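Local coordinates for helix-turn-helix domain-containing protein (PDB 3KE2), which is of unknown function but carries a winged helix-turn-helix domain and so probably binds DNA, at residues A[63-68]-A[77-82]; A[43-48]-A[102-107]; A[22-27]-A[89-94]. All blocks are in the same frame, centred on the assembly; numbering follows the deposited sequence.

Contact 1: residues A[63-68]-A[77-82]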
loop_
_atom_site.group_PDB
_atom_site.type_symbol
_atom_site.label_atom_id
_atom_site.label_comp_id
_atom_site.label_asym_id
_atom_site.label_seq_id
_atom_site.Cartn_x
_atom_site.Cartn_y
_atom_site.Cartn_z
ATOM N N GLU A 63 -6.404 8.238 -4.746
ATOM C CA GLU A 63 -7.681 8.885 -5.019
ATOM C C GLU A 63 -7.991 8.659 -6.486
ATOM O O GLU A 63 -7.212 9.061 -7.356
ATOM C CB GLU A 63 -7.611 10.362 -4.703
ATOM C CG GLU A 63 -7.200 10.622 -3.228
ATOM C CD GLU A 63 -6.948 12.100 -2.905
ATOM O OE1 GLU A 63 -7.099 12.965 -3.824
ATOM O OE2 GLU A 63 -6.588 12.379 -1.723
ATOM N N VAL A 64 -9.115 7.997 -6.743
ATOM C CA VAL A 64 -9.565 7.694 -8.074
ATOM C C VAL A 64 -10.895 8.383 -8.339
ATOM O O VAL A 64 -11.753 8.457 -7.459
ATOM C CB VAL A 64 -9.729 6.162 -8.294
ATOM C CG1 VAL A 64 -10.598 5.538 -7.241
ATOM C CG2 VAL A 64 -10.336 5.899 -9.609
ATOM N N GLU A 65 -11.043 8.899 -9.568
ATOM C CA GLU A 65 -12.238 9.575 -10.047
ATOM C C GLU A 65 -12.783 8.842 -11.233
ATOM O O GLU A 65 -12.043 8.135 -11.915
ATOM C CB GLU A 65 -11.898 10.928 -10.615
ATOM C CG GLU A 65 -11.388 11.939 -9.705
ATOM C CD GLU A 65 -10.860 13.128 -10.470
ATOM O OE1 GLU A 65 -10.389 12.951 -11.617
ATOM O OE2 GLU A 65 -10.898 14.230 -9.922
ATOM N N PHE A 66 -14.058 9.079 -11.529
ATOM C CA PHE A 66 -14.687 8.523 -12.705
ATOM C C PHE A 66 -15.090 9.735 -13.528
ATOM O O PHE A 66 -15.825 10.600 -13.066
ATOM C CB PHE A 66 -15.861 7.661 -12.344
ATOM C CG PHE A 66 -16.408 6.905 -13.488
ATOM C CD1 PHE A 66 -15.742 5.809 -13.976
ATOM C CD2 PHE A 66 -17.621 7.256 -14.062
ATOM C CE1 PHE A 66 -16.263 5.102 -15.049
ATOM C CE2 PHE A 66 -18.141 6.543 -15.105
ATOM C CZ PHE A 66 -17.476 5.469 -15.596
ATOM N N VAL A 67 -14.591 9.791 -14.755
ATOM C CA VAL A 67 -14.786 10.946 -15.620
ATOM C C VAL A 67 -15.530 10.690 -16.908
ATOM O O VAL A 67 -15.295 9.710 -17.553
ATOM C CB VAL A 67 -13.391 11.470 -16.025
ATOM C CG1 VAL A 67 -13.506 12.737 -16.872
ATOM C CG2 VAL A 67 -12.533 11.702 -14.789
ATOM N N GLN A 68 -16.386 11.619 -17.291
ATOM C CA GLN A 68 -17.129 11.560 -18.536
ATOM C C GLN A 68 -16.946 12.823 -19.328
ATOM O O GLN A 68 -16.487 13.816 -18.803
ATOM C CB GLN A 68 -18.627 11.477 -18.285
ATOM C CG GLN A 68 -19.086 10.319 -17.493
ATOM C CD GLN A 68 -20.579 10.337 -17.300
ATOM O OE1 GLN A 68 -21.076 10.569 -16.184
ATOM N NE2 GLN A 68 -21.308 10.169 -18.393
ATOM N N TYR A 77 -14.638 6.857 -17.701
ATOM C CA TYR A 77 -13.433 6.097 -17.487
ATOM C C TYR A 77 -12.818 6.523 -16.166
ATOM O O TYR A 77 -13.042 7.618 -15.700
ATOM C CB TYR A 77 -12.460 6.292 -18.641
ATOM C CG TYR A 77 -11.935 7.696 -18.799
ATOM C CD1 TYR A 77 -12.606 8.640 -19.583
ATOM C CD2 TYR A 77 -10.757 8.079 -18.177
ATOM C CE1 TYR A 77 -12.112 9.948 -19.717
ATOM C CE2 TYR A 77 -10.254 9.366 -18.308
ATOM C CZ TYR A 77 -10.929 10.292 -19.082
ATOM O OH TYR A 77 -10.393 11.552 -19.201
ATOM N N TYR A 78 -12.085 5.631 -15.538
ATOM C CA TYR A 78 -11.452 5.949 -14.286
ATOM C C TYR A 78 -10.142 6.694 -14.503
ATOM O O TYR A 78 -9.443 6.482 -15.479
ATOM C CB TYR A 78 -11.171 4.671 -13.499
ATOM C CG TYR A 78 -12.393 3.933 -12.974
ATOM C CD1 TYR A 78 -12.980 4.297 -11.766
ATOM C CD2 TYR A 78 -12.934 2.833 -13.655
ATOM C CE1 TYR A 78 -14.078 3.601 -11.261
ATOM C CE2 TYR A 78 -14.063 2.129 -13.150
ATOM C CZ TYR A 78 -14.615 2.525 -11.951
ATOM O OH TYR A 78 -15.718 1.864 -11.427
ATOM N N ARG A 79 -9.833 7.582 -13.578
ATOM C CA ARG A 79 -8.595 8.329 -13.587
ATOM C C ARG A 79 -8.049 8.433 -12.173
ATOM O O ARG A 79 -8.818 8.616 -11.223
ATOM C CB ARG A 79 -8.781 9.730 -14.137
ATOM C CG ARG A 79 -7.519 10.574 -14.050
ATOM C CD ARG A 79 -7.601 11.768 -14.958
ATOM N NE ARG A 79 -8.745 12.584 -14.599
ATOM C CZ ARG A 79 -9.383 13.427 -15.421
ATOM N NH1 ARG A 79 -9.050 13.570 -16.708
ATOM N NH2 ARG A 79 -10.409 14.100 -14.949
ATOM N N ILE A 80 -6.729 8.348 -12.038
ATOM C CA ILE A 80 -6.083 8.465 -10.757
ATOM C C ILE A 80 -5.873 9.941 -10.493
ATOM O O ILE A 80 -5.127 10.601 -11.235
ATOM C CB ILE A 80 -4.731 7.727 -10.757
ATOM C CG1 ILE A 80 -4.936 6.249 -11.136
ATOM C CG2 ILE A 80 -4.048 7.856 -9.426
ATOM C CD1 ILE A 80 -5.896 5.533 -10.293
ATOM N N ARG A 81 -6.558 10.475 -9.470
ATOM C CA ARG A 81 -6.425 11.894 -9.094
ATOM C C ARG A 81 -5.070 12.078 -8.459
ATOM O O ARG A 81 -4.362 13.034 -8.758
ATOM C CB ARG A 81 -7.525 12.355 -8.132
ATOM C CG ARG A 81 -7.343 13.810 -7.624
ATOM C CD ARG A 81 -8.455 14.269 -6.657
ATOM N NE ARG A 81 -8.205 15.620 -6.139
ATOM C CZ ARG A 81 -8.692 16.735 -6.672
ATOM N NH1 ARG A 81 -9.475 16.678 -7.736
ATOM N NH2 ARG A 81 -8.397 17.906 -6.136
ATOM N N THR A 82 -4.703 11.158 -7.563
ATOM C CA THR A 82 -3.372 11.204 -6.921
ATOM C C THR A 82 -2.990 9.821 -6.444
ATOM O O THR A 82 -3.853 9.058 -6.014
ATOM C CB THR A 82 -3.280 12.145 -5.740
ATOM O OG1 THR A 82 -1.899 12.256 -5.364
ATOM C CG2 THR A 82 -4.107 11.639 -4.558
HETATM O O HOH W 1 -6.794 15.576 -3.999
#

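Contact 2: residues A[43-48]-A[102-107]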
loop_
_atom_site.group_PDB
_atom_site.type_symbol
_atom_site.label_atom_id
_atom_site.label_comp_id
_atom_site.label_asym_id
_atom_site.label_seq_id
_atom_site.Cartn_x
_atom_site.Cartn_y
_atom_site.Cartn_z
ATOM N N THR A 43 -8.907 -8.329 -17.584
ATOM C CA THR A 43 -8.293 -9.042 -16.465
ATOM C C THR A 43 -8.994 -10.303 -16.064
ATOM O O THR A 43 -8.392 -11.132 -15.399
ATOM C CB THR A 43 -8.259 -8.163 -15.191
ATOM O OG1 THR A 43 -9.590 -7.997 -14.688
ATOM C CG2 THR A 43 -7.633 -6.802 -15.482
ATOM N N GLY A 44 -10.266 -10.450 -16.424
ATOM C CA GLY A 44 -11.004 -11.634 -16.031
ATOM C C GLY A 44 -11.642 -11.518 -14.645
ATOM O O GLY A 44 -12.529 -12.307 -14.327
HETATM N N MSE A 45 -11.220 -10.565 -13.801
HETATM C CA MSE A 45 -11.813 -10.373 -12.471
HETATM C C MSE A 45 -13.305 -10.017 -12.659
HETATM O O MSE A 45 -13.633 -9.219 -13.533
HETATM C CB MSE A 45 -11.097 -9.250 -11.677
HETATM C CG MSE A 45 -9.550 -9.328 -11.572
HETATM SE SE MSE A 45 -8.652 -7.844 -10.563
HETATM C CE MSE A 45 -6.791 -8.118 -11.155
ATOM N N PRO A 46 -14.212 -10.592 -11.842
ATOM C CA PRO A 46 -15.619 -10.212 -12.035
ATOM C C PRO A 46 -15.870 -8.802 -11.538
ATOM O O PRO A 46 -15.063 -8.259 -10.756
ATOM C CB PRO A 46 -16.380 -11.229 -11.183
ATOM C CG PRO A 46 -15.453 -11.524 -10.060
ATOM C CD PRO A 46 -14.041 -11.435 -10.641
ATOM N N ARG A 47 -17.004 -8.247 -11.956
ATOM C CA ARG A 47 -17.391 -6.871 -11.621
ATOM C C ARG A 47 -17.369 -6.469 -10.144
ATOM O O ARG A 47 -16.982 -5.339 -9.837
ATOM C CB ARG A 47 -18.757 -6.584 -12.223
ATOM C CG ARG A 47 -19.260 -5.198 -11.950
ATOM C CD ARG A 47 -20.270 -4.788 -13.000
ATOM N NE ARG A 47 -20.816 -3.452 -12.736
ATOM C CZ ARG A 47 -21.416 -2.675 -13.651
ATOM N NH1 ARG A 47 -21.513 -3.073 -14.928
ATOM N NH2 ARG A 47 -21.884 -1.466 -13.288
ATOM N N ARG A 48 -17.760 -7.369 -9.236
ATOM C CA ARG A 48 -17.739 -7.064 -7.799
ATOM C C ARG A 48 -16.295 -6.978 -7.298
ATOM O O ARG A 48 -15.972 -6.079 -6.536
ATOM C CB ARG A 48 -18.531 -8.090 -6.959
ATOM C CG ARG A 48 -18.555 -7.790 -5.427
ATOM N N LEU A 102 -1.290 -12.597 -9.288
ATOM C CA LEU A 102 -2.738 -12.301 -9.225
ATOM C C LEU A 102 -3.589 -13.225 -10.088
ATOM O O LEU A 102 -4.815 -13.246 -9.941
ATOM C CB LEU A 102 -3.018 -10.840 -9.624
ATOM C CG LEU A 102 -2.664 -9.709 -8.639
ATOM C CD1 LEU A 102 -2.627 -8.348 -9.342
ATOM C CD2 LEU A 102 -3.636 -9.685 -7.445
ATOM N N GLY A 103 -2.939 -13.970 -10.985
ATOM C CA GLY A 103 -3.623 -14.887 -11.901
ATOM C C GLY A 103 -4.414 -14.170 -12.996
ATOM O O GLY A 103 -5.450 -14.669 -13.461
ATOM N N VAL A 104 -3.926 -13.005 -13.428
ATOM C CA VAL A 104 -4.635 -12.238 -14.449
ATOM C C VAL A 104 -4.498 -12.890 -15.831
ATOM O O VAL A 104 -3.389 -13.108 -16.356
ATOM C CB VAL A 104 -4.195 -10.761 -14.477
ATOM C CG1 VAL A 104 -4.850 -10.028 -15.636
ATOM C CG2 VAL A 104 -4.564 -10.093 -13.172
ATOM N N ASP A 105 -5.670 -13.197 -16.381
ATOM C CA ASP A 105 -5.842 -13.814 -17.668
ATOM C C ASP A 105 -6.569 -12.819 -18.585
ATOM O O ASP A 105 -7.651 -12.347 -18.197
ATOM C CB ASP A 105 -6.698 -15.099 -17.494
ATOM C CG ASP A 105 -6.811 -15.961 -18.782
ATOM O OD1 ASP A 105 -5.752 -16.394 -19.275
ATOM O OD2 ASP A 105 -7.949 -16.267 -19.255
ATOM N N ASP A 106 -5.979 -12.452 -19.747
ATOM C CA ASP A 106 -6.687 -11.602 -20.747
ATOM C C ASP A 106 -7.753 -12.525 -21.287
ATOM O O ASP A 106 -7.472 -13.409 -22.094
ATOM C CB ASP A 106 -5.781 -11.054 -21.859
ATOM C CG ASP A 106 -6.563 -10.264 -22.966
ATOM O OD1 ASP A 106 -7.803 -10.396 -23.094
ATOM O OD2 ASP A 106 -5.919 -9.520 -23.738
ATOM N N ALA A 107 -8.971 -12.337 -20.794
ATOM C CA ALA A 107 -10.113 -13.187 -21.145
ATOM C C ALA A 107 -10.234 -13.568 -22.642
ATOM O O ALA A 107 -10.616 -14.694 -22.963
ATOM C CB ALA A 107 -11.421 -12.513 -20.632
#

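Contact 3: residues A[22-27]-A[89-94]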
loop_
_atom_site.group_PDB
_atom_site.type_symbol
_atom_site.label_atom_id
_atom_site.label_comp_id
_atom_site.label_asym_id
_atom_site.label_seq_id
_atom_site.Cartn_x
_atom_site.Cartn_y
_atom_site.Cartn_z
ATOM N N LYS A 22 -4.783 -3.872 -5.936
ATOM C CA LYS A 22 -5.119 -2.456 -6.025
ATOM C C LYS A 22 -4.045 -1.752 -6.823
ATOM O O LYS A 22 -4.367 -0.921 -7.659
ATOM C CB LYS A 22 -5.308 -1.796 -4.643
ATOM C CG LYS A 22 -6.271 -2.553 -3.682
ATOM C CD LYS A 22 -6.444 -1.829 -2.316
ATOM C CE LYS A 22 -6.740 -2.809 -1.123
ATOM N NZ LYS A 22 -7.912 -3.699 -1.293
ATOM N N LEU A 23 -2.774 -2.086 -6.607
ATOM C CA LEU A 23 -1.703 -1.407 -7.368
ATOM C C LEU A 23 -1.731 -1.731 -8.840
ATOM O O LEU A 23 -1.394 -0.881 -9.680
ATOM C CB LEU A 23 -0.311 -1.722 -6.816
ATOM C CG LEU A 23 0.278 -0.826 -5.736
ATOM C CD1 LEU A 23 -0.714 -0.403 -4.721
ATOM C CD2 LEU A 23 1.443 -1.591 -5.095
ATOM N N TYR A 24 -2.125 -2.965 -9.148
ATOM C CA TYR A 24 -2.182 -3.433 -10.531
ATOM C C TYR A 24 -3.303 -2.722 -11.267
ATOM O O TYR A 24 -3.118 -2.255 -12.415
ATOM C CB TYR A 24 -2.369 -4.951 -10.602
ATOM C CG TYR A 24 -2.298 -5.477 -12.009
ATOM C CD1 TYR A 24 -1.091 -5.532 -12.692
ATOM C CD2 TYR A 24 -3.421 -5.931 -12.654
ATOM C CE1 TYR A 24 -1.018 -6.016 -14.010
ATOM C CE2 TYR A 24 -3.359 -6.410 -13.957
ATOM C CZ TYR A 24 -2.156 -6.449 -14.631
ATOM O OH TYR A 24 -2.117 -6.943 -15.927
ATOM N N LEU A 25 -4.469 -2.642 -10.628
ATOM C CA LEU A 25 -5.591 -1.944 -11.257
ATOM C C LEU A 25 -5.200 -0.483 -11.507
ATOM O O LEU A 25 -5.356 0.047 -12.613
ATOM C CB LEU A 25 -6.840 -2.025 -10.405
ATOM C CG LEU A 25 -7.524 -3.358 -10.386
ATOM C CD1 LEU A 25 -8.778 -3.254 -9.551
ATOM C CD2 LEU A 25 -7.846 -3.714 -11.803
ATOM N N ALA A 26 -4.636 0.135 -10.482
ATOM C CA ALA A 26 -4.238 1.511 -10.583
ATOM C C ALA A 26 -3.272 1.693 -11.742
ATOM O O ALA A 26 -3.331 2.696 -12.438
ATOM C CB ALA A 26 -3.607 1.969 -9.274
ATOM N N HIS A 27 -2.371 0.741 -11.942
ATOM C CA HIS A 27 -1.408 0.821 -13.059
ATOM C C HIS A 27 -2.163 0.740 -14.387
ATOM O O HIS A 27 -1.934 1.543 -15.269
ATOM C CB HIS A 27 -0.339 -0.278 -12.909
ATOM C CG HIS A 27 0.594 -0.426 -14.072
ATOM N ND1 HIS A 27 1.783 0.272 -14.174
ATOM C CD2 HIS A 27 0.549 -1.253 -15.148
ATOM C CE1 HIS A 27 2.414 -0.096 -15.279
ATOM N NE2 HIS A 27 1.688 -1.023 -15.886
ATOM N N ALA A 89 5.892 4.305 -10.189
ATOM C CA ALA A 89 7.065 3.755 -10.883
ATOM C C ALA A 89 7.421 2.327 -10.437
ATOM O O ALA A 89 8.006 1.549 -11.193
ATOM C CB ALA A 89 8.268 4.676 -10.688
ATOM N N TRP A 90 7.082 1.994 -9.204
ATOM C CA TRP A 90 7.377 0.670 -8.671
ATOM C C TRP A 90 6.632 -0.399 -9.444
ATOM O O TRP A 90 7.208 -1.391 -9.844
ATOM C CB TRP A 90 7.003 0.595 -7.190
ATOM C CG TRP A 90 7.399 -0.679 -6.538
ATOM C CD1 TRP A 90 8.569 -0.937 -5.915
ATOM C CD2 TRP A 90 6.615 -1.871 -6.437
ATOM N NE1 TRP A 90 8.569 -2.227 -5.418
ATOM C CE2 TRP A 90 7.378 -2.818 -5.737
ATOM C CE3 TRP A 90 5.342 -2.223 -6.863
ATOM C CZ2 TRP A 90 6.912 -4.103 -5.465
ATOM C CZ3 TRP A 90 4.875 -3.498 -6.591
ATOM C CH2 TRP A 90 5.665 -4.425 -5.894
HETATM N N MSE A 91 5.341 -0.202 -9.651
HETATM C CA MSE A 91 4.562 -1.189 -10.403
HETATM C C MSE A 91 5.157 -1.369 -11.823
HETATM O O MSE A 91 5.186 -2.491 -12.346
HETATM C CB MSE A 91 3.070 -0.823 -10.453
HETATM C CG MSE A 91 2.282 -1.900 -11.128
HETATM SE SE MSE A 91 2.306 -3.556 -10.132
HETATM C CE MSE A 91 2.451 -4.758 -11.526
ATOM N N ASP A 92 5.663 -0.275 -12.423
ATOM C CA ASP A 92 6.279 -0.328 -13.773
ATOM C C ASP A 92 7.332 -1.425 -13.860
ATOM O O ASP A 92 7.433 -2.161 -14.843
ATOM C CB ASP A 92 6.946 0.998 -14.155
ATOM C CG ASP A 92 5.961 2.150 -14.293
ATOM O OD1 ASP A 92 4.728 1.949 -14.244
ATOM O OD2 ASP A 92 6.433 3.288 -14.481
ATOM N N THR A 93 8.107 -1.531 -12.810
ATOM C CA THR A 93 9.178 -2.490 -12.732
ATOM C C THR A 93 8.725 -3.905 -12.446
ATOM O O THR A 93 9.352 -4.846 -12.922
ATOM C CB THR A 93 10.137 -2.057 -11.585
ATOM O OG1 THR A 93 10.549 -0.693 -11.812
ATOM C CG2 THR A 93 11.367 -3.018 -11.436
ATOM N N HIS A 94 7.625 -4.062 -11.704
ATOM C CA HIS A 94 7.173 -5.394 -11.260
ATOM C C HIS A 94 5.901 -5.959 -11.928
ATOM O O HIS A 94 5.367 -6.994 -11.485
ATOM C CB HIS A 94 7.002 -5.341 -9.710
ATOM C CG HIS A 94 8.288 -5.065 -8.950
ATOM N ND1 HIS A 94 8.869 -3.811 -8.881
ATOM C CD2 HIS A 94 9.084 -5.879 -8.211
ATOM C CE1 HIS A 94 9.982 -3.875 -8.166
ATOM N NE2 HIS A 94 10.132 -5.117 -7.742
#

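Contact 1: residues A[63-68]-A[77-82]
F66 turns the edge of its ring to the face of Y78: the centroids are 5.0 Å apart, the planes meet at 67°, and F66 CD1 stands over the centre of the tyrosine ring, which defines a T-shaped stack. F66 has CG anti to its backbone N (chi1 -171°), and this swings its ring across the hairpin so that one face also lies over Y77 N. On the same sheet face, V64 CG2 approaches Y78 CD1 to 3.8 Å. Replacing Y78 by an alanine would probably leave the F66 edge without its aromatic face and open a gap beside V64. The other face carries a salt-bridge network. E65 lies alongside R79, its OE1 at the guanidinium edge in a weak 3.4 Å bond from R79 NE. In the R81 conformer described, one of two, E65 OE2 is 3.6 Å from R81 NH1 and a water bridges R81 NE to E63 OE1. V67 CG2 sits over the R79 guanidinium, and V67 CB over the Y77 ring as a CH-pi contact. R81 and T82 both face E63, a classic beta bulge, and E63 O accepts from R81 N at 2.6 Å and from T82 N at 3.3 Å. This hairpin, the probable wing, sets V64 and Y78 on I54 of helix 47-55, while Y78 also reaches M29, and I80 reaches D30, on helix 14-31.

Contact 2: residues A[43-48]-A[102-107]
V104 meets the other segment with both of its methyl groups. CG1 is placed anti to the backbone N (chi1 174°) and lies against T43, 3.7 Å from its CA and 3.9 Å from its CB. CG2 points to the tip of selenomethionine M45, whose CE is 3.6 Å away; the two side chains cross at a slant. M45 is extended beyond CG, which carries CE this far, but it was modelled in two conformers, so this second touch is the less certain one. Beside the apolar pairs, two backbone carbonyls crowd together, T43 O and D105 O being 3.1 Å apart; both can only accept, so no hydrogen bond joins them and the approach is probably mildly unfavourable. G44 fits next to them because it has no CB: a side chain there would stand too close to D105 O, and the positive phi of 86° would jam it against the preceding carbonyl as well. Residues 43-48 span what is probably the turn of the helix-turn-helix, leading from helix 36-43 to helix 47-55, the latter probably the recognition helix as in relatives of this fold. Within the turn, T43 OG1 accepts from M45 N at 3.2 Å, an ST turn, while the same hydroxyl is also bonded to L39 O one helical turn back; P46 then stands at the N-cap of the next helix. On the other side, G103 ends helix 88-102 in a Schellman motif that releases V104 into the loop, and D106 caps helix 107-110 through OD1 to V108 N. Farther out, T43 packs on L28 and M45 on R21, both of helix 14-31, with L102 resting on R21 and Y24 of that same helix.

Contact 3: residues A[22-27]-A[89-94]
M91, a selenomethionine, reaches from residues 89-94 of helix 88-102 toward residues 22-27 of helix 14-31, meeting H27 nearly at its root. The short axes pass 9.9 Å apart at a signed crossing angle of -96°, so only a few side chains can meet. M91 CB lies 4.1 Å from H27 ND1. CG, anti to the backbone N (chi1 -175°), comes next and makes the closest touch of the side chain, 3.6 Å from H27 CB, with H27 CG beside it and L23 O at 4.1 Å. The chain then bends at chi2 (65°) and again at chi3, which brings M91 CE to the edge of the Y24 ring, 3.8 Å from Y24 CD1. To one side of this path D92 OD1 faces the edge of the H27 imidazole, 3.3 Å from CE1; to the other, L23 CD2 meets W90 CZ3 at 4.2 Å. The second subunit adds to that end, its P85 packing on L23 and its G84 on W90. The chemistry is thus mainly dispersion between the CG and CE carbons of M91 and the H27 and Y24 side chains, with a carboxylate near the imidazole that might stabilise positive charge on H27.

Along the chain the segments come in the order 22-27, 43-48, 63-68, 77-82, 89-94, 102-107, so contacts 2 and 3 interleave, while contact 1 is a local hairpin lying between their halves. Contacts 1 and 2 are on opposite sides of the chain's centre, with centres 20 Å apart; contact 3 lies about 16 Å from the centre of each. It touches both: I80 of contact 1 packs against A26, and L102, V104 and M45 of contact 2 pack around Y24. Helix 14-31 therefore links the hairpin at one side to the helix-turn-helix corner and the end of helix 88-102 at the other, consistent with one compact winged-helix domain.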